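Local coordinates for CPXV203 protein (Cowpox virus, PDB 4HKJ) that probably binds assembled MHC class I molecules and retrieves them to the endoplasmic reticulum, thereby keeping them from the cell surface and impairing T-cell recognition, at residues T71-E85 / G170-C184. Residues are numbered along the deposited sequence; the frame is centred on the assembly and turned at random.
Sequences TTKQTHFGVTHSYIE and GAKDIQTRDKYLKTC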
loop_
_atom_site.group_PDB
_atom_site.type_symbol
_atom_site.label_atom_id
_atom_site.label_comp_id
_atom_site.label_asym_id
_atom_site.label_seq_id
_atom_site.Cartn_x
_atom_site.Cartn_y
_atom_site.Cartn_z
ATOM N N THR D 71 15.379 14.458 -13.416
ATOM C CA THR D 71 15.397 15.166 -12.137
ATOM C C THR D 71 15.379 14.203 -10.948
ATOM O O THR D 71 14.742 13.152 -10.999
ATOM C CB THR D 71 14.212 16.154 -12.033
ATOM O OG1 THR D 71 14.136 16.941 -13.227
ATOM C CG2 THR D 71 14.374 17.078 -10.834
ATOM N N THR D 72 16.087 14.569 -9.882
ATOM C CA THR D 72 16.135 13.760 -8.668
ATOM C C THR D 72 15.779 14.598 -7.440
ATOM O O THR D 72 16.291 15.703 -7.266
ATOM C CB THR D 72 17.528 13.137 -8.463
ATOM O OG1 THR D 72 17.998 12.586 -9.699
ATOM C CG2 THR D 72 17.475 12.040 -7.410
ATOM N N LYS D 73 14.899 14.067 -6.595
ATOM C CA LYS D 73 14.494 14.753 -5.371
ATOM C C LYS D 73 14.520 13.800 -4.183
ATOM O O LYS D 73 14.297 12.598 -4.336
ATOM C CB LYS D 73 13.095 15.352 -5.524
ATOM C CG LYS D 73 12.972 16.383 -6.633
ATOM C CD LYS D 73 11.545 16.885 -6.767
ATOM C CE LYS D 73 11.424 17.887 -7.900
ATOM N NZ LYS D 73 10.042 18.422 -8.025
ATOM N N GLN D 74 14.796 14.340 -3.000
ATOM C CA GLN D 74 14.826 13.538 -1.780
ATOM C C GLN D 74 14.207 14.275 -0.597
ATOM O O GLN D 74 14.191 15.505 -0.553
ATOM C CB GLN D 74 16.259 13.124 -1.432
ATOM C CG GLN D 74 16.883 12.128 -2.395
ATOM C CD GLN D 74 18.245 11.651 -1.932
ATOM O OE1 GLN D 74 19.018 11.095 -2.711
ATOM N NE2 GLN D 74 18.545 11.866 -0.656
ATOM N N THR D 75 13.698 13.506 0.361
ATOM C CA THR D 75 13.172 14.060 1.602
ATOM C C THR D 75 13.335 13.043 2.724
ATOM O O THR D 75 13.675 11.887 2.474
ATOM C CB THR D 75 11.691 14.449 1.477
ATOM O OG1 THR D 75 11.250 15.060 2.696
ATOM C CG2 THR D 75 10.839 13.223 1.198
ATOM N N HIS D 76 13.091 13.471 3.956
ATOM C CA HIS D 76 13.253 12.589 5.104
ATOM C C HIS D 76 12.163 12.801 6.146
ATOM O O HIS D 76 11.744 13.931 6.400
ATOM C CB HIS D 76 14.629 12.788 5.740
ATOM C CG HIS D 76 14.892 11.889 6.908
ATOM N ND1 HIS D 76 15.374 10.605 6.765
ATOM C CD2 HIS D 76 14.737 12.085 8.239
ATOM C CE1 HIS D 76 15.506 10.051 7.957
ATOM N NE2 HIS D 76 15.126 10.928 8.869
ATOM N N PHE D 77 11.710 11.706 6.748
ATOM C CA PHE D 77 10.708 11.766 7.806
ATOM C C PHE D 77 11.096 10.850 8.960
ATOM O O PHE D 77 11.527 9.716 8.747
ATOM C CB PHE D 77 9.334 11.371 7.266
ATOM C CG PHE D 77 8.753 12.364 6.301
ATOM C CD1 PHE D 77 8.618 13.696 6.653
ATOM C CD2 PHE D 77 8.349 11.966 5.039
ATOM C CE1 PHE D 77 8.087 14.613 5.765
ATOM C CE2 PHE D 77 7.818 12.876 4.147
ATOM C CZ PHE D 77 7.686 14.201 4.510
ATOM N N GLY D 78 10.939 11.347 10.181
ATOM C CA GLY D 78 11.276 10.575 11.362
ATOM C C GLY D 78 12.758 10.269 11.445
ATOM O O GLY D 78 13.593 11.130 11.171
ATOM N N VAL D 79 13.084 9.035 11.814
ATOM C CA VAL D 79 14.473 8.633 11.987
ATOM C C VAL D 79 14.830 7.390 11.171
ATOM O O VAL D 79 15.957 6.902 11.239
ATOM C CB VAL D 79 14.800 8.364 13.468
ATOM C CG1 VAL D 79 14.707 9.646 14.277
ATOM C CG2 VAL D 79 13.867 7.304 14.033
ATOM N N THR D 80 13.873 6.881 10.401
ATOM C CA THR D 80 14.091 5.658 9.630
ATOM C C THR D 80 13.772 5.805 8.142
ATOM O O THR D 80 14.431 5.199 7.296
ATOM C CB THR D 80 13.276 4.476 10.198
ATOM O OG1 THR D 80 11.897 4.854 10.311
ATOM C CG2 THR D 80 13.800 4.071 11.566
ATOM N N HIS D 81 12.762 6.609 7.825
ATOM C CA HIS D 81 12.281 6.715 6.449
ATOM C C HIS D 81 13.080 7.701 5.597
ATOM O O HIS D 81 13.342 8.832 6.010
ATOM C CB HIS D 81 10.798 7.094 6.431
ATOM C CG HIS D 81 9.924 6.152 7.198
ATOM N ND1 HIS D 81 9.536 4.926 6.704
ATOM C CD2 HIS D 81 9.357 6.260 8.424
ATOM C CE1 HIS D 81 8.770 4.318 7.592
ATOM N NE2 HIS D 81 8.646 5.106 8.644
ATOM N N SER D 82 13.457 7.257 4.400
ATOM C CA SER D 82 14.132 8.107 3.427
ATOM C C SER D 82 13.525 7.888 2.043
ATOM O O SER D 82 13.520 6.768 1.533
ATOM C CB SER D 82 15.631 7.811 3.399
ATOM O OG SER D 82 16.215 8.026 4.670
ATOM N N TYR D 83 13.018 8.960 1.443
ATOM C CA TYR D 83 12.311 8.866 0.168
ATOM C C TYR D 83 13.071 9.539 -0.974
ATOM O O TYR D 83 13.659 10.606 -0.798
ATOM C CB TYR D 83 10.909 9.469 0.300
ATOM C CG TYR D 83 10.125 9.510 -0.992
ATOM C CD1 TYR D 83 9.526 8.368 -1.501
ATOM C CD2 TYR D 83 9.977 10.695 -1.698
ATOM C CE1 TYR D 83 8.808 8.401 -2.681
ATOM C CE2 TYR D 83 9.262 10.739 -2.880
ATOM C CZ TYR D 83 8.680 9.590 -3.366
ATOM O OH TYR D 83 7.966 9.633 -4.541
ATOM N N ILE D 84 13.053 8.906 -2.144
ATOM C CA ILE D 84 13.720 9.442 -3.329
ATOM C C ILE D 84 12.765 9.448 -4.519
ATOM O O ILE D 84 12.045 8.477 -4.749
ATOM C CB ILE D 84 14.972 8.616 -3.696
ATOM C CG1 ILE D 84 15.903 8.485 -2.488
ATOM C CG2 ILE D 84 15.707 9.245 -4.869
ATOM C CD1 ILE D 84 17.167 7.701 -2.771
ATOM N N GLU D 85 12.760 10.543 -5.275
ATOM C CA GLU D 85 11.873 10.664 -6.428
ATOM C C GLU D 85 12.627 11.006 -7.709
ATOM O O GLU D 85 13.161 12.106 -7.852
ATOM C CB GLU D 85 10.793 11.717 -6.171
ATOM C CG GLU D 85 9.788 11.861 -7.303
ATOM C CD GLU D 85 8.839 13.023 -7.093
ATOM O OE1 GLU D 85 9.313 14.178 -7.045
ATOM O OE2 GLU D 85 7.619 12.785 -6.968
ATOM N N GLY D 170 6.612 7.649 5.932
ATOM C CA GLY D 170 6.820 8.344 7.190
ATOM C C GLY D 170 5.936 9.562 7.385
ATOM O O GLY D 170 5.950 10.182 8.448
ATOM N N ALA D 171 5.171 9.910 6.356
ATOM C CA ALA D 171 4.263 11.046 6.437
ATOM C C ALA D 171 2.817 10.571 6.537
ATOM O O ALA D 171 2.530 9.392 6.335
ATOM C CB ALA D 171 4.443 11.959 5.236
ATOM N N LYS D 172 1.912 11.492 6.851
ATOM C CA LYS D 172 0.499 11.153 7.016
ATOM C C LYS D 172 -0.149 10.793 5.681
ATOM O O LYS D 172 -1.036 9.941 5.622
ATOM C CB LYS D 172 -0.252 12.309 7.680
ATOM C CG LYS D 172 -1.696 11.988 8.037
ATOM C CD LYS D 172 -2.383 13.172 8.698
ATOM C CE LYS D 172 -2.512 14.339 7.735
ATOM N NZ LYS D 172 -3.424 14.021 6.601
ATOM N N ASP D 173 0.304 11.447 4.615
ATOM C CA ASP D 173 -0.213 11.200 3.274
ATOM C C ASP D 173 0.833 11.562 2.224
ATOM O O ASP D 173 1.877 12.127 2.552
ATOM C CB ASP D 173 -1.499 11.994 3.045
ATOM C CG ASP D 173 -1.395 13.428 3.533
ATOM O OD1 ASP D 173 -0.335 14.057 3.330
ATOM O OD2 ASP D 173 -2.375 13.925 4.127
ATOM N N ILE D 174 0.551 11.241 0.964
ATOM C CA ILE D 174 1.495 11.511 -0.119
ATOM C C ILE D 174 1.719 13.008 -0.326
ATOM O O ILE D 174 2.811 13.431 -0.706
ATOM C CB ILE D 174 1.064 10.843 -1.450
ATOM C CG1 ILE D 174 -0.263 11.414 -1.951
ATOM C CG2 ILE D 174 0.974 9.334 -1.289
ATOM C CD1 ILE D 174 -0.122 12.349 -3.136
ATOM N N GLN D 175 0.685 13.805 -0.067
ATOM C CA GLN D 175 0.776 15.253 -0.213
ATOM C C GLN D 175 1.820 15.835 0.732
ATOM O O GLN D 175 2.592 16.715 0.350
ATOM C CB GLN D 175 -0.580 15.918 0.038
ATOM C CG GLN D 175 -1.635 15.638 -1.023
ATOM C CD GLN D 175 -2.338 14.310 -0.820
ATOM O OE1 GLN D 175 -2.272 13.717 0.258
ATOM N NE2 GLN D 175 -3.017 13.837 -1.858
ATOM N N THR D 176 1.843 15.337 1.964
ATOM C CA THR D 176 2.805 15.804 2.956
ATOM C C THR D 176 4.221 15.397 2.564
ATOM O O THR D 176 5.177 16.136 2.796
ATOM C CB THR D 176 2.482 15.265 4.363
ATOM O OG1 THR D 176 1.127 15.586 4.702
ATOM C CG2 THR D 176 3.415 15.875 5.400
ATOM N N ARG D 177 4.346 14.218 1.962
ATOM C CA ARG D 177 5.636 13.732 1.487
ATOM C C ARG D 177 6.227 14.656 0.431
ATOM O O ARG D 177 7.403 15.013 0.491
ATOM C CB ARG D 177 5.502 12.319 0.914
ATOM C CG ARG D 177 6.633 11.942 -0.029
ATOM C CD ARG D 177 6.542 10.499 -0.489
ATOM N NE ARG D 177 5.291 10.203 -1.181
ATOM C CZ ARG D 177 5.053 10.498 -2.455
ATOM N NH1 ARG D 177 5.975 11.112 -3.181
ATOM N NH2 ARG D 177 3.888 10.184 -3.003
ATOM N N ASP D 178 5.400 15.043 -0.535
ATOM C CA ASP D 178 5.850 15.867 -1.649
ATOM C C ASP D 178 6.087 17.320 -1.247
ATOM O O ASP D 178 6.743 18.070 -1.970
ATOM C CB ASP D 178 4.849 15.799 -2.804
ATOM C CG ASP D 178 4.887 14.471 -3.532
ATOM O OD1 ASP D 178 5.690 14.334 -4.479
ATOM O OD2 ASP D 178 4.116 13.562 -3.161
ATOM N N LYS D 179 5.552 17.715 -0.096
ATOM C CA LYS D 179 5.701 19.087 0.376
ATOM C C LYS D 179 7.136 19.369 0.818
ATOM O O LYS D 179 7.664 20.454 0.581
ATOM C CB LYS D 179 4.725 19.374 1.520
ATOM C CG LYS D 179 4.638 20.844 1.905
ATOM C CD LYS D 179 3.773 21.055 3.144
ATOM C CE LYS D 179 2.320 20.679 2.897
ATOM N NZ LYS D 179 1.483 20.886 4.111
ATOM N N TYR D 180 7.763 18.380 1.448
ATOM C CA TYR D 180 9.106 18.547 2.001
ATOM C C TYR D 180 10.213 18.057 1.071
ATOM O O TYR D 180 11.365 17.935 1.486
ATOM C CB TYR D 180 9.219 17.833 3.348
ATOM C CG TYR D 180 8.342 18.418 4.430
ATOM C CD1 TYR D 180 7.043 17.966 4.618
ATOM C CD2 TYR D 180 8.815 19.420 5.266
ATOM C CE1 TYR D 180 6.239 18.497 5.607
ATOM C CE2 TYR D 180 8.018 19.957 6.259
ATOM C CZ TYR D 180 6.731 19.492 6.424
ATOM O OH TYR D 180 5.933 20.023 7.411
ATOM N N LEU D 181 9.864 17.772 -0.178
ATOM C CA LEU D 181 10.853 17.329 -1.156
ATOM C C LEU D 181 11.853 18.435 -1.482
ATOM O O LEU D 181 11.490 19.610 -1.561
ATOM C CB LEU D 181 10.171 16.850 -2.441
ATOM C CG LEU D 181 9.609 15.429 -2.462
ATOM C CD1 LEU D 181 8.880 15.173 -3.770
ATOM C CD2 LEU D 181 10.721 14.410 -2.263
ATOM N N LYS D 182 13.113 18.053 -1.664
ATOM C CA LYS D 182 14.156 18.999 -2.043
ATOM C C LYS D 182 14.927 18.495 -3.256
ATOM O O LYS D 182 15.400 17.359 -3.271
ATOM C CB LYS D 182 15.115 19.245 -0.877
ATOM C CG LYS D 182 14.477 19.932 0.316
ATOM C CD LYS D 182 13.876 21.269 -0.084
ATOM C CE LYS D 182 13.103 21.896 1.064
ATOM N NZ LYS D 182 12.488 23.193 0.669
ATOM N N THR D 183 15.048 19.346 -4.268
ATOM C CA THR D 183 15.749 18.982 -5.493
ATOM C C THR D 183 17.242 18.801 -5.236
ATOM O O THR D 183 17.897 19.681 -4.679
ATOM C CB THR D 183 15.540 20.041 -6.594
ATOM O OG1 THR D 183 14.137 20.241 -6.806
ATOM C CG2 THR D 183 16.187 19.595 -7.896
ATOM N N CYS D 184 17.771 17.650 -5.639
ATOM C CA CYS D 184 19.184 17.343 -5.447
ATOM C C CYS D 184 20.060 18.203 -6.352
ATOM O O CYS D 184 19.725 18.442 -7.511
ATOM C CB CYS D 184 19.446 15.856 -5.690
ATOM S SG CYS D 184 18.573 14.761 -4.542
#
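Ala171 CB lies over one face of the Phe77 ring, toward its rim, in a CH-pi contact 4.0 Å from the ring centroid, and Thr75 OG1, also offset, lies on the opposite face. In the ring plane, Tyr180 CD1 meets Phe77 CE1 at 3.7 Å, and Thr176 O and Arg177 CA border the same rim. His81 has Gly170 over one face, where Gly170 CA is 3.9 Å from the His81 centroid, and Thr80 OG1 over the other. Tyr83 carries Arg177 CD almost exactly over its centre, 3.5 Å from the centroid and 4° off the normal. A bend at chi3 carries the guanidinium off-centre toward the hydroxyl end of the ring. There Arg177 CZ makes an off-centre cation-pi contact, the two planes turned 51° apart, and NH2 forms a salt bridge with Asp165. Leu181 CD2 lies 3.8 Å from Tyr83 CD2, at the in-plane edge, and also packs on Thr75 CG2.

Thr75 OG1, anti to its own amide nitrogen (chi1 -177°), gives a weak hydrogen bond to Tyr180 O at 3.1 Å. Beyond this, the chain emerging from helix 174-179 joins strand 71-77 as an antiparallel partner: Gln74 and Lys182 exchange backbone bonds, and Cys184 N reaches Thr72 O at 2.9 Å. Cys184 SG packs on Gln74 CG and is tied by a disulfide to Cys35.

The hairpin 71-77/81-88 thus lies between strand 15-25 on one flank and 182-183, an outermost strand of the sheet, on the other; helix 174-179 crosses one sheet face, and at the hairpin turn Val79 N and Thr80 OG1 each hydrogen-bond to an acidic side chain of another protein's chain.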